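Local coordinates for cycloserine biosynthesis protein DcsG (Streptomyces lavendulae, PDB 6JIL) that catalyses the ATP- and magnesium-dependent ring closure of O-ureido-D-serine to the antibiotic D-cycloserine, with release of ammonium and carbon dioxide, at residues Leu4-Asp9 with Ala50-Ser55; Met83-Trp88 with Leu244-Pro249; Val110-Ser115 with Gly169-Leu174; His198-Gly203 with Ser276-Phe281. One frame throughout, in Å; residues are numbered along the deposited sequence.

Interaction 1: Leu4-Asp9 with Ala50-Ser55; sequences LALVTD and AVVFRS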
loop_
_atom_site.group_PDB
_atom_site.type_symbol
_atom_site.label_atom_id
_atom_site.label_comp_id
_atom_site.label_asym_id
_atom_site.label_seq_id
_atom_site.Cartn_x
_atom_site.Cartn_y
_atom_site.Cartn_z
ATOM N N LEU A 4 -16.519 -15.894 5.826
ATOM C CA LEU A 4 -15.622 -14.919 5.211
ATOM C C LEU A 4 -14.173 -15.385 5.285
ATOM O O LEU A 4 -13.677 -15.724 6.366
ATOM C CB LEU A 4 -15.736 -13.581 5.949
ATOM C CG LEU A 4 -15.504 -12.250 5.227
ATOM C CD1 LEU A 4 -15.064 -11.213 6.251
ATOM C CD2 LEU A 4 -14.466 -12.387 4.149
ATOM N N ALA A 5 -13.494 -15.392 4.141
ATOM C CA ALA A 5 -12.095 -15.797 4.103
ATOM C C ALA A 5 -11.215 -14.564 4.272
ATOM O O ALA A 5 -11.426 -13.558 3.602
ATOM C CB ALA A 5 -11.780 -16.485 2.779
ATOM N N LEU A 6 -10.259 -14.628 5.193
ATOM C CA LEU A 6 -9.328 -13.520 5.414
ATOM C C LEU A 6 -7.978 -14.067 4.936
ATOM O O LEU A 6 -7.366 -14.903 5.597
ATOM C CB LEU A 6 -9.282 -13.136 6.899
ATOM C CG LEU A 6 -10.612 -12.675 7.529
ATOM C CD1 LEU A 6 -10.400 -12.332 8.993
ATOM C CD2 LEU A 6 -11.170 -11.465 6.788
ATOM N N VAL A 7 -7.532 -13.603 3.774
ATOM C CA VAL A 7 -6.303 -14.099 3.173
ATOM C C VAL A 7 -4.988 -13.580 3.732
ATOM O O VAL A 7 -4.788 -12.381 3.905
ATOM C CB VAL A 7 -6.304 -13.857 1.646
ATOM C CG1 VAL A 7 -5.103 -14.552 0.999
ATOM C CG2 VAL A 7 -7.596 -14.376 1.043
ATOM N N THR A 8 -4.079 -14.512 3.978
ATOM C CA THR A 8 -2.756 -14.211 4.506
ATOM C C THR A 8 -1.818 -15.273 3.926
ATOM O O THR A 8 -2.132 -15.902 2.916
ATOM C CB THR A 8 -2.755 -14.322 6.066
ATOM O OG1 THR A 8 -1.485 -13.913 6.589
ATOM C CG2 THR A 8 -3.031 -15.775 6.500
ATOM N N ASP A 9 -0.654 -15.429 4.545
ATOM C CA ASP A 9 0.297 -16.469 4.166
ATOM C C ASP A 9 1.203 -16.684 5.376
ATOM O O ASP A 9 1.433 -15.762 6.160
ATOM C CB ASP A 9 1.052 -16.151 2.846
ATOM C CG ASP A 9 1.993 -14.953 2.927
ATOM O OD1 ASP A 9 2.054 -14.223 1.915
ATOM O OD2 ASP A 9 2.691 -14.753 3.946
ATOM N N ALA A 50 -17.512 -14.589 0.528
ATOM C CA ALA A 50 -16.630 -13.569 -0.004
ATOM C C ALA A 50 -15.220 -13.776 0.536
ATOM O O ALA A 50 -14.987 -14.592 1.427
ATOM C CB ALA A 50 -17.132 -12.184 0.369
ATOM N N VAL A 51 -14.287 -13.015 -0.018
ATOM C CA VAL A 51 -12.893 -13.088 0.372
ATOM C C VAL A 51 -12.332 -11.686 0.566
ATOM O O VAL A 51 -12.683 -10.767 -0.168
ATOM C CB VAL A 51 -12.069 -13.821 -0.718
ATOM C CG1 VAL A 51 -10.592 -13.661 -0.461
ATOM C CG2 VAL A 51 -12.438 -15.301 -0.734
ATOM N N VAL A 52 -11.486 -11.529 1.580
ATOM C CA VAL A 52 -10.821 -10.262 1.862
ATOM C C VAL A 52 -9.321 -10.521 1.961
ATOM O O VAL A 52 -8.875 -11.438 2.662
ATOM C CB VAL A 52 -11.291 -9.617 3.187
ATOM C CG1 VAL A 52 -10.359 -8.473 3.567
ATOM C CG2 VAL A 52 -12.698 -9.083 3.032
ATOM N N PHE A 53 -8.546 -9.718 1.243
ATOM C CA PHE A 53 -7.098 -9.860 1.255
ATOM C C PHE A 53 -6.538 -9.018 2.395
ATOM O O PHE A 53 -6.548 -7.787 2.350
ATOM C CB PHE A 53 -6.526 -9.415 -0.084
ATOM C CG PHE A 53 -7.109 -10.143 -1.251
ATOM C CD1 PHE A 53 -7.857 -9.472 -2.206
ATOM C CD2 PHE A 53 -6.898 -11.502 -1.409
ATOM C CE1 PHE A 53 -8.382 -10.151 -3.306
ATOM C CE2 PHE A 53 -7.419 -12.179 -2.503
ATOM C CZ PHE A 53 -8.163 -11.494 -3.453
ATOM N N ARG A 54 -6.057 -9.699 3.425
ATOM C CA ARG A 54 -5.532 -9.020 4.587
ATOM C C ARG A 54 -4.022 -8.890 4.610
ATOM O O ARG A 54 -3.496 -7.777 4.594
ATOM C CB ARG A 54 -6.016 -9.727 5.857
ATOM C CG ARG A 54 -7.506 -9.539 6.123
ATOM C CD ARG A 54 -7.816 -8.061 6.195
ATOM N NE ARG A 54 -6.820 -7.420 7.039
ATOM C CZ ARG A 54 -6.219 -6.270 6.760
ATOM N NH1 ARG A 54 -6.521 -5.605 5.651
ATOM N NH2 ARG A 54 -5.267 -5.817 7.570
ATOM N N SER A 55 -3.321 -10.020 4.627
ATOM C CA SER A 55 -1.871 -9.979 4.698
ATOM C C SER A 55 -1.095 -11.037 3.914
ATOM O O SER A 55 -0.217 -11.695 4.470
ATOM C CB SER A 55 -1.448 -10.037 6.162
ATOM O OG SER A 55 -2.031 -11.164 6.793
#
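V7 makes the apolar centre: its CG2 presses against V51 CG1 at 3.4 Å and also meets CD2 of the F53 ring at 3.8 Å, reaching it obliquely. V7 CG2 lies anti to the carbonyl carbon (CG1 anti to the backbone N, chi1 -172°), and this turns one methyl along the neighbouring strand into both residues. A5 shares this face, its CB packing on V51 CG2. The opposite face carries L4, L6 and V52: L4 CD2 slants across to V52 CG2 at 3.9 Å, while L6 lies alongside V52 and the CG of R54, running in a common direction with them.

Between the faces the two parallel strands are joined by backbone bonds, V52 N to A5 O at 2.9 Å and V7 N to V52 O at 2.8 Å. Further on, V7 O is gripped twice, by R54 N and by S55 N at 2.9 Å, two consecutive amides on one carbonyl in the manner of a beta bulge. At the polar edge T8 OG1 lies 2.8 Å from S55 OG, which is also hydrogen-bonded to D16. The R54 guanidinium bends away to P275 O. Helix 19-28 covers L6 and R54, helix 63-76 covers V51 and F53. Two inner strands of a four-stranded parallel sheet, layered between helices, are thus paired as in the Rossmann-like N-terminal domain of ATP-grasp enzymes.

Interaction 2: Met83-Trp88 with Leu244-Pro249; sequences MPLVRW and LGLDLP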
loop_
_atom_site.group_PDB
_atom_site.type_symbol
_atom_site.label_atom_id
_atom_site.label_comp_id
_atom_site.label_asym_id
_atom_site.label_seq_id
_atom_site.Cartn_x
_atom_site.Cartn_y
_atom_site.Cartn_z
HETATM N N MSE A 83 -11.261 -7.560 -8.935
HETATM C CA MSE A 83 -10.020 -7.569 -9.704
HETATM C C MSE A 83 -9.507 -6.232 -10.222
HETATM O O MSE A 83 -8.330 -5.916 -10.045
HETATM C CB MSE A 83 -10.125 -8.579 -10.846
HETATM C CG MSE A 83 -10.159 -10.009 -10.345
HETATM SE SE MSE A 83 -8.519 -10.507 -9.424
HETATM C CE MSE A 83 -8.845 -9.741 -7.697
ATOM N N PRO A 84 -10.368 -5.426 -10.868
ATOM C CA PRO A 84 -9.852 -4.141 -11.355
ATOM C C PRO A 84 -9.114 -3.396 -10.240
ATOM O O PRO A 84 -8.007 -2.898 -10.447
ATOM C CB PRO A 84 -11.115 -3.414 -11.816
ATOM C CG PRO A 84 -11.972 -4.535 -12.296
ATOM C CD PRO A 84 -11.795 -5.576 -11.201
ATOM N N LEU A 85 -9.730 -3.344 -9.059
ATOM C CA LEU A 85 -9.143 -2.678 -7.894
ATOM C C LEU A 85 -7.839 -3.362 -7.493
ATOM O O LEU A 85 -6.842 -2.703 -7.223
ATOM C CB LEU A 85 -10.106 -2.729 -6.699
ATOM C CG LEU A 85 -10.058 -1.640 -5.615
ATOM C CD1 LEU A 85 -10.565 -2.235 -4.320
ATOM C CD2 LEU A 85 -8.659 -1.095 -5.424
ATOM N N VAL A 86 -7.850 -4.687 -7.448
ATOM C CA VAL A 86 -6.660 -5.437 -7.069
ATOM C C VAL A 86 -5.453 -5.156 -7.964
ATOM O O VAL A 86 -4.382 -4.810 -7.465
ATOM C CB VAL A 86 -6.942 -6.963 -7.062
ATOM C CG1 VAL A 86 -5.643 -7.747 -6.811
ATOM C CG2 VAL A 86 -7.975 -7.288 -5.984
ATOM N N ARG A 87 -5.615 -5.299 -9.276
ATOM C CA ARG A 87 -4.505 -5.063 -10.197
ATOM C C ARG A 87 -3.973 -3.639 -10.081
ATOM O O ARG A 87 -2.764 -3.403 -10.136
ATOM C CB ARG A 87 -4.929 -5.295 -11.654
ATOM C CG ARG A 87 -5.514 -6.661 -11.952
ATOM C CD ARG A 87 -5.717 -6.861 -13.453
ATOM N NE ARG A 87 -6.844 -7.754 -13.722
ATOM C CZ ARG A 87 -8.110 -7.356 -13.853
ATOM N NH1 ARG A 87 -8.424 -6.069 -13.748
ATOM N NH2 ARG A 87 -9.072 -8.248 -14.068
ATOM N N TRP A 88 -4.896 -2.697 -9.930
ATOM C CA TRP A 88 -4.565 -1.280 -9.836
ATOM C C TRP A 88 -3.884 -0.914 -8.510
ATOM O O TRP A 88 -2.928 -0.132 -8.490
ATOM C CB TRP A 88 -5.844 -0.452 -10.004
ATOM C CG TRP A 88 -5.618 1.020 -10.203
ATOM C CD1 TRP A 88 -5.154 1.630 -11.330
ATOM C CD2 TRP A 88 -5.824 2.060 -9.242
ATOM N NE1 TRP A 88 -5.057 2.981 -11.132
ATOM C CE2 TRP A 88 -5.460 3.276 -9.859
ATOM C CE3 TRP A 88 -6.280 2.084 -7.920
ATOM C CZ2 TRP A 88 -5.536 4.507 -9.200
ATOM C CZ3 TRP A 88 -6.354 3.311 -7.260
ATOM C CH2 TRP A 88 -5.981 4.506 -7.907
ATOM N N LEU A 244 -11.730 4.037 -11.011
ATOM C CA LEU A 244 -12.116 2.650 -11.246
ATOM C C LEU A 244 -13.609 2.454 -11.450
ATOM O O LEU A 244 -14.058 1.341 -11.737
ATOM C CB LEU A 244 -11.641 1.779 -10.079
ATOM C CG LEU A 244 -10.123 1.681 -9.902
ATOM C CD1 LEU A 244 -9.789 1.062 -8.562
ATOM C CD2 LEU A 244 -9.540 0.865 -11.035
ATOM N N GLY A 245 -14.374 3.533 -11.302
ATOM C CA GLY A 245 -15.814 3.450 -11.475
ATOM C C GLY A 245 -16.500 2.654 -10.381
ATOM O O GLY A 245 -17.547 2.052 -10.603
ATOM N N LEU A 246 -15.913 2.651 -9.191
ATOM C CA LEU A 246 -16.477 1.916 -8.069
ATOM C C LEU A 246 -17.844 2.454 -7.652
ATOM O O LEU A 246 -18.049 3.664 -7.547
ATOM C CB LEU A 246 -15.498 1.945 -6.892
ATOM C CG LEU A 246 -14.595 0.716 -6.719
ATOM C CD1 LEU A 246 -14.038 0.251 -8.047
ATOM C CD2 LEU A 246 -13.479 1.061 -5.755
ATOM N N ASP A 247 -18.777 1.532 -7.426
ATOM C CA ASP A 247 -20.141 1.868 -7.032
ATOM C C ASP A 247 -20.217 2.194 -5.552
ATOM O O ASP A 247 -21.081 2.952 -5.111
ATOM C CB ASP A 247 -21.088 0.692 -7.318
ATOM C CG ASP A 247 -21.127 0.303 -8.790
ATOM O OD1 ASP A 247 -21.343 1.198 -9.640
ATOM O OD2 ASP A 247 -20.953 -0.902 -9.094
ATOM N N LEU A 248 -19.308 1.602 -4.786
ATOM C CA LEU A 248 -19.266 1.792 -3.345
ATOM C C LEU A 248 -17.921 2.347 -2.906
ATOM O O LEU A 248 -16.940 2.279 -3.642
ATOM C CB LEU A 248 -19.502 0.450 -2.652
ATOM C CG LEU A 248 -20.861 -0.229 -2.832
ATOM C CD1 LEU A 248 -20.801 -1.657 -2.312
ATOM C CD2 LEU A 248 -21.932 0.571 -2.091
ATOM N N PRO A 249 -17.858 2.912 -1.694
ATOM C CA PRO A 249 -16.586 3.453 -1.210
ATOM C C PRO A 249 -15.665 2.260 -0.963
ATOM O O PRO A 249 -16.090 1.107 -1.049
ATOM C CB PRO A 249 -16.968 4.131 0.106
ATOM C CG PRO A 249 -18.456 4.367 -0.021
ATOM C CD PRO A 249 -18.932 3.135 -0.712
#
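L244 sets its two methyls against one side of helix 83-89, CD1 in the corner between L85 and W88 and CD2 over the indole. Among the aliphatic contacts, L244 CD1 touches the backbone at L85 CA at 3.9 Å and lies 4.0 Å from L85 CD2, the two leucine side chains crossing at about a right angle. L246 adds a looser touch beside it, its CD2 lying 4.4 Å from L85 CG.

Contacts with the indole form a second group. L244 CD2 lies over one face of the W88 ring, 4.0 Å from W88 CG, and CD1 settles at the six-membered ring, 3.7 Å from W88 CE3. Having its CG anti to the backbone N (chi1 -168°) extends the indole from the helix to where both methyls can reach it. The ring of H243 also meets the indole, the planes inclined by about 30°.

The contact joins helix 83-89, which follows the N-terminal parallel sheet, to the C-terminal end of helix 227-244 in the ATP-grasp region. There the chain leaves the helix in a Schellman motif: G245, with positive phi (69°), ends the helix and turns the chain so that L246 comes back toward L85.

The polar bond of the indole is made to a further partner, W88 NE1 to D97 OD1. L250 and L272 pack on L85, and L272 also reaches W88, extending the apolar patch.

Interaction 3: Val110-Ser115 with Gly169-Leu174; sequences VVAPGS and GSHVIL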
loop_
_atom_site.group_PDB
_atom_site.type_symbol
_atom_site.label_atom_id
_atom_site.label_comp_id
_atom_site.label_asym_id
_atom_site.label_seq_id
_atom_site.Cartn_x
_atom_site.Cartn_y
_atom_site.Cartn_z
ATOM N N VAL A 110 8.059 6.854 -13.567
ATOM C CA VAL A 110 7.967 5.412 -13.818
ATOM C C VAL A 110 8.873 4.916 -14.957
ATOM O O VAL A 110 8.820 5.424 -16.082
ATOM C CB VAL A 110 6.511 5.025 -14.132
ATOM C CG1 VAL A 110 6.382 3.524 -14.278
ATOM C CG2 VAL A 110 5.598 5.539 -13.031
ATOM N N VAL A 111 9.703 3.920 -14.647
ATOM C CA VAL A 111 10.629 3.319 -15.611
ATOM C C VAL A 111 10.071 1.951 -15.992
ATOM O O VAL A 111 9.937 1.077 -15.146
ATOM C CB VAL A 111 12.028 3.109 -14.985
ATOM C CG1 VAL A 111 12.992 2.518 -16.019
ATOM C CG2 VAL A 111 12.555 4.424 -14.429
ATOM N N ALA A 112 9.760 1.758 -17.266
ATOM C CA ALA A 112 9.186 0.491 -17.718
ATOM C C ALA A 112 10.202 -0.548 -18.174
ATOM O O ALA A 112 11.274 -0.208 -18.669
ATOM C CB ALA A 112 8.190 0.755 -18.842
ATOM N N PRO A 113 9.871 -1.841 -18.011
ATOM C CA PRO A 113 10.779 -2.912 -18.429
ATOM C C PRO A 113 11.141 -2.710 -19.898
ATOM O O PRO A 113 10.275 -2.422 -20.729
ATOM C CB PRO A 113 9.946 -4.167 -18.216
ATOM C CG PRO A 113 9.101 -3.805 -17.038
ATOM C CD PRO A 113 8.661 -2.399 -17.379
ATOM N N GLY A 114 12.421 -2.854 -20.212
ATOM C CA GLY A 114 12.855 -2.674 -21.580
ATOM C C GLY A 114 13.563 -1.353 -21.728
ATOM O O GLY A 114 14.202 -1.101 -22.741
ATOM N N SER A 115 13.450 -0.503 -20.712
ATOM C CA SER A 115 14.096 0.807 -20.732
ATOM C C SER A 115 15.576 0.684 -20.411
ATOM O O SER A 115 16.026 -0.313 -19.840
ATOM C CB SER A 115 13.465 1.744 -19.698
ATOM O OG SER A 115 12.098 1.993 -19.968
ATOM N N GLY A 169 11.059 -8.035 -14.478
ATOM C CA GLY A 169 9.847 -7.617 -15.152
ATOM C C GLY A 169 8.947 -6.685 -14.364
ATOM O O GLY A 169 7.747 -6.621 -14.618
ATOM N N SER A 170 9.511 -5.960 -13.407
ATOM C CA SER A 170 8.740 -5.019 -12.603
ATOM C C SER A 170 8.980 -3.608 -13.131
ATOM O O SER A 170 10.031 -3.329 -13.706
ATOM C CB SER A 170 9.195 -5.050 -11.135
ATOM O OG SER A 170 8.993 -6.310 -10.523
ATOM N N HIS A 171 8.004 -2.724 -12.953
ATOM C CA HIS A 171 8.179 -1.335 -13.357
ATOM C C HIS A 171 8.898 -0.711 -12.165
ATOM O O HIS A 171 8.722 -1.154 -11.036
ATOM C CB HIS A 171 6.836 -0.640 -13.569
ATOM C CG HIS A 171 6.265 -0.824 -14.937
ATOM N ND1 HIS A 171 5.807 -2.040 -15.399
ATOM C CD2 HIS A 171 6.072 0.058 -15.947
ATOM C CE1 HIS A 171 5.354 -1.899 -16.632
ATOM N NE2 HIS A 171 5.502 -0.636 -16.989
ATOM N N VAL A 172 9.711 0.307 -12.406
ATOM C CA VAL A 172 10.449 0.951 -11.326
ATOM C C VAL A 172 10.076 2.410 -11.204
ATOM O O VAL A 172 9.915 3.109 -12.203
ATOM C CB VAL A 172 11.974 0.849 -11.556
ATOM C CG1 VAL A 172 12.730 1.567 -10.444
ATOM C CG2 VAL A 172 12.386 -0.617 -11.619
ATOM N N ILE A 173 9.930 2.869 -9.968
ATOM C CA ILE A 173 9.591 4.255 -9.719
ATOM C C ILE A 173 10.784 5.004 -9.150
ATOM O O ILE A 173 11.478 4.507 -8.269
ATOM C CB ILE A 173 8.381 4.374 -8.749
ATOM C CG1 ILE A 173 7.084 4.149 -9.526
ATOM C CG2 ILE A 173 8.351 5.742 -8.089
ATOM C CD1 ILE A 173 5.848 4.222 -8.681
ATOM N N LEU A 174 11.028 6.193 -9.691
ATOM C CA LEU A 174 12.112 7.055 -9.239
ATOM C C LEU A 174 11.458 8.280 -8.617
ATOM O O LEU A 174 10.596 8.901 -9.236
ATOM C CB LEU A 174 12.987 7.495 -10.420
ATOM C CG LEU A 174 13.694 6.414 -11.242
ATOM C CD1 LEU A 174 14.488 7.061 -12.372
ATOM C CD2 LEU A 174 14.613 5.609 -10.346
#
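V111 and V172 form a hydrogen-bonded antiparallel pair in which each residue uses both its backbone groups: V111 N donates to V172 O at 2.6 Å, almost straight at 171°, and V172 N returns a bond to V111 O at 2.9 Å. V172 O also receives a CA-H...O contact from V110, at 3.4 Å from V110 CA. Beyond this pair, L174 is bonded to T109 by backbone; on the other side I173 is bonded to K137 of strand 133-138 in the same way, and H171, just before its strand, to T139.

Past V111 the chain turns away in a type II beta turn, A112 to S115, with G114 at its positive-phi position. A112 O is held by two donors of one residue, S115 N and S115 OG, the hydroxyl at 2.7 Å. S170 OG is hydrogen-bonded to D140.

Within the two segments the H171 ring is met by carbon atoms. Its CG lies anti to the carbonyl carbon (chi1 -86°), which brings the ring beside A112 and P113. P113 CD sits over the middle of one face, 3.5 Å from the H171 centroid, a CH-pi contact. V110 CG1 approaches the ring edge at H171 CD2, 3.9 Å away, and A112 CB lies 3.5 Å from H171 NE2. V111 CG2 packs on L174 CD1, and helix 155-167 covers V111 and V172. The two mutual bonds thus help set the alignment of edge strand 109-111 on strand 172-176, while apolar contacts, not hydrogen bonds, join the imidazole to 110-115.

Interaction 4: His198-Gly203 with Ser276-Phe281; sequences HAIHKG and SLNLTF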
loop_
_atom_site.group_PDB
_atom_site.type_symbol
_atom_site.label_atom_id
_atom_site.label_comp_id
_atom_site.label_asym_id
_atom_site.label_seq_id
_atom_site.Cartn_x
_atom_site.Cartn_y
_atom_site.Cartn_z
ATOM N N HIS A 198 -8.681 6.597 11.903
ATOM C CA HIS A 198 -7.532 6.890 12.742
ATOM C C HIS A 198 -6.256 6.904 11.918
ATOM O O HIS A 198 -6.256 6.557 10.731
ATOM C CB HIS A 198 -7.396 5.813 13.807
ATOM C CG HIS A 198 -7.222 4.440 13.236
ATOM N ND1 HIS A 198 -8.284 3.668 12.812
ATOM C CD2 HIS A 198 -6.104 3.721 12.969
ATOM C CE1 HIS A 198 -7.828 2.535 12.310
ATOM N NE2 HIS A 198 -6.509 2.542 12.392
ATOM N N ALA A 199 -5.162 7.287 12.568
ATOM C CA ALA A 199 -3.872 7.348 11.908
ATOM C C ALA A 199 -2.736 7.061 12.875
ATOM O O ALA A 199 -2.933 6.969 14.091
ATOM C CB ALA A 199 -3.682 8.722 11.275
ATOM N N ILE A 200 -1.541 6.902 12.322
ATOM C CA ILE A 200 -0.360 6.661 13.127
ATOM C C ILE A 200 0.795 7.407 12.490
ATOM O O ILE A 200 0.708 7.889 11.363
ATOM C CB ILE A 200 0.045 5.167 13.167
ATOM C CG1 ILE A 200 0.684 4.767 11.832
ATOM C CG2 ILE A 200 -1.167 4.298 13.465
ATOM C CD1 ILE A 200 1.305 3.381 11.823
ATOM N N HIS A 201 1.877 7.512 13.239
ATOM C CA HIS A 201 3.074 8.123 12.733
ATOM C C HIS A 201 4.004 6.929 12.534
ATOM O O HIS A 201 4.010 5.994 13.342
ATOM C CB HIS A 201 3.664 9.109 13.742
ATOM C CG HIS A 201 5.086 9.464 13.457
ATOM N ND1 HIS A 201 6.146 8.829 14.066
ATOM C CD2 HIS A 201 5.627 10.330 12.569
ATOM C CE1 HIS A 201 7.279 9.287 13.564
ATOM N NE2 HIS A 201 6.991 10.198 12.653
ATOM N N LYS A 202 4.745 6.936 11.434
ATOM C CA LYS A 202 5.680 5.864 11.146
ATOM C C LYS A 202 7.024 6.531 10.886
ATOM O O LYS A 202 7.118 7.439 10.057
ATOM C CB LYS A 202 5.233 5.074 9.911
ATOM C CG LYS A 202 6.169 3.927 9.559
ATOM C CD LYS A 202 5.871 3.338 8.184
ATOM C CE LYS A 202 4.502 2.675 8.135
ATOM N NZ LYS A 202 4.241 2.053 6.812
ATOM N N GLY A 203 8.059 6.092 11.598
ATOM C CA GLY A 203 9.372 6.683 11.419
ATOM C C GLY A 203 9.938 6.461 10.031
ATOM O O GLY A 203 9.412 5.659 9.261
ATOM N N SER A 276 -2.047 -2.746 5.814
ATOM C CA SER A 276 -1.872 -2.914 7.237
ATOM C C SER A 276 -2.745 -1.722 7.627
ATOM O O SER A 276 -2.589 -0.626 7.072
ATOM C CB SER A 276 -0.424 -2.665 7.639
ATOM O OG SER A 276 -0.332 -2.265 8.997
ATOM N N LEU A 277 -3.676 -1.926 8.545
ATOM C CA LEU A 277 -4.584 -0.850 8.939
ATOM C C LEU A 277 -4.303 -0.184 10.287
ATOM O O LEU A 277 -4.872 0.863 10.580
ATOM C CB LEU A 277 -6.018 -1.382 8.902
ATOM C CG LEU A 277 -6.475 -1.809 7.504
ATOM C CD1 LEU A 277 -7.683 -2.728 7.595
ATOM C CD2 LEU A 277 -6.809 -0.573 6.683
ATOM N N ASN A 278 -3.434 -0.785 11.097
ATOM C CA ASN A 278 -3.087 -0.250 12.418
ATOM C C ASN A 278 -4.293 -0.235 13.355
ATOM O O ASN A 278 -4.472 0.697 14.145
ATOM C CB ASN A 278 -2.517 1.172 12.298
ATOM C CG ASN A 278 -1.238 1.220 11.487
ATOM O OD1 ASN A 278 -0.302 0.475 11.750
ATOM N ND2 ASN A 278 -1.194 2.100 10.498
ATOM N N LEU A 279 -5.113 -1.277 13.268
ATOM C CA LEU A 279 -6.309 -1.388 14.096
ATOM C C LEU A 279 -6.031 -1.276 15.590
ATOM O O LEU A 279 -6.817 -0.680 16.326
ATOM C CB LEU A 279 -7.016 -2.720 13.820
ATOM C CG LEU A 279 -7.474 -2.975 12.380
ATOM C CD1 LEU A 279 -8.187 -4.324 12.299
ATOM C CD2 LEU A 279 -8.391 -1.847 11.923
ATOM N N THR A 280 -4.914 -1.840 16.036
ATOM C CA THR A 280 -4.566 -1.825 17.450
ATOM C C THR A 280 -4.105 -0.469 17.983
ATOM O O THR A 280 -3.795 -0.337 19.170
ATOM C CB THR A 280 -3.498 -2.905 17.764
ATOM O OG1 THR A 280 -2.278 -2.599 17.081
ATOM C CG2 THR A 280 -3.986 -4.275 17.299
ATOM N N PHE A 281 -4.064 0.536 17.113
ATOM C CA PHE A 281 -3.668 1.883 17.530
ATOM C C PHE A 281 -4.879 2.798 17.678
ATOM O O PHE A 281 -4.732 3.980 17.977
ATOM C CB PHE A 281 -2.707 2.523 16.524
ATOM C CG PHE A 281 -1.302 2.017 16.616
ATOM C CD1 PHE A 281 -0.931 0.833 15.990
ATOM C CD2 PHE A 281 -0.338 2.744 17.307
ATOM C CE1 PHE A 281 0.379 0.383 16.046
ATOM C CE2 PHE A 281 0.974 2.301 17.371
ATOM C CZ PHE A 281 1.335 1.119 16.739
#
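H198 and I200, on strand 195-202 of the five-stranded antiparallel sheet in the ATP-grasp region, meet the loop after strand 265-271 whose residues reach two arginines inferred to act in catalysis. H198 NE2 donates to L277 O at 3.0 Å with an N-H...O angle of 150°, the acceptor lying 20° out of the imidazole plane. The first torsion puts H198 CG between backbone N and carbonyl carbon (chi1 59°), and from there the ring extends across to the loop. L277 O is also hydrogen-bonded to T190 OG1, so a ring nitrogen and a hydroxyl grip the same carbonyl.

I200 crosses N278 at about a right angle. Its CD1 sits above the carboxamide plane, toward the O and N end, 3.1 Å from N278 ND2, a close approach, while I200 CG2 lies 3.6 Å from N278 CB. The same CG2 reaches F281 CB at 3.9 Å and the ring obliquely. F281 N is bonded to N278 O, closing the short 3-10 turn that places the phenylalanine beside I200.

The loop probably helps position the two arginines, since N278 OD1 is hydrogen-bonded to R220 NH1 and S276 O to R254 NH1, and it is tied to the N-terminal part by D18, whose carboxylate accepts from L277 N and L279 N. Strand 220-223 pairs with 195-202 on one flank and strand 186-192 on the other, and helix 285-296 packs on L277 and L279.

From the N terminus, interaction 1 comes first: it closes a loop of 40 residues and pairs the two inner strands of the parallel sheet. Interaction 2 spans 155 residues and ties helix 83-89 to the end of helix 227-244. Interaction 3 nests within that span, joining edge strand 109-111 to strand 172-176 of the first antiparallel sheet. Interaction 4 opens inside the span of interaction 2 and closes beyond it, so the two cross; it ties strand 195-202 to the loop before helix 285-296. Interaction 1 touches interaction 2 where F53 CE1 lies 3.9 Å from V86 CG2, and interaction 4 where R54 NH1 lies 3.7 Å from L277 CD1.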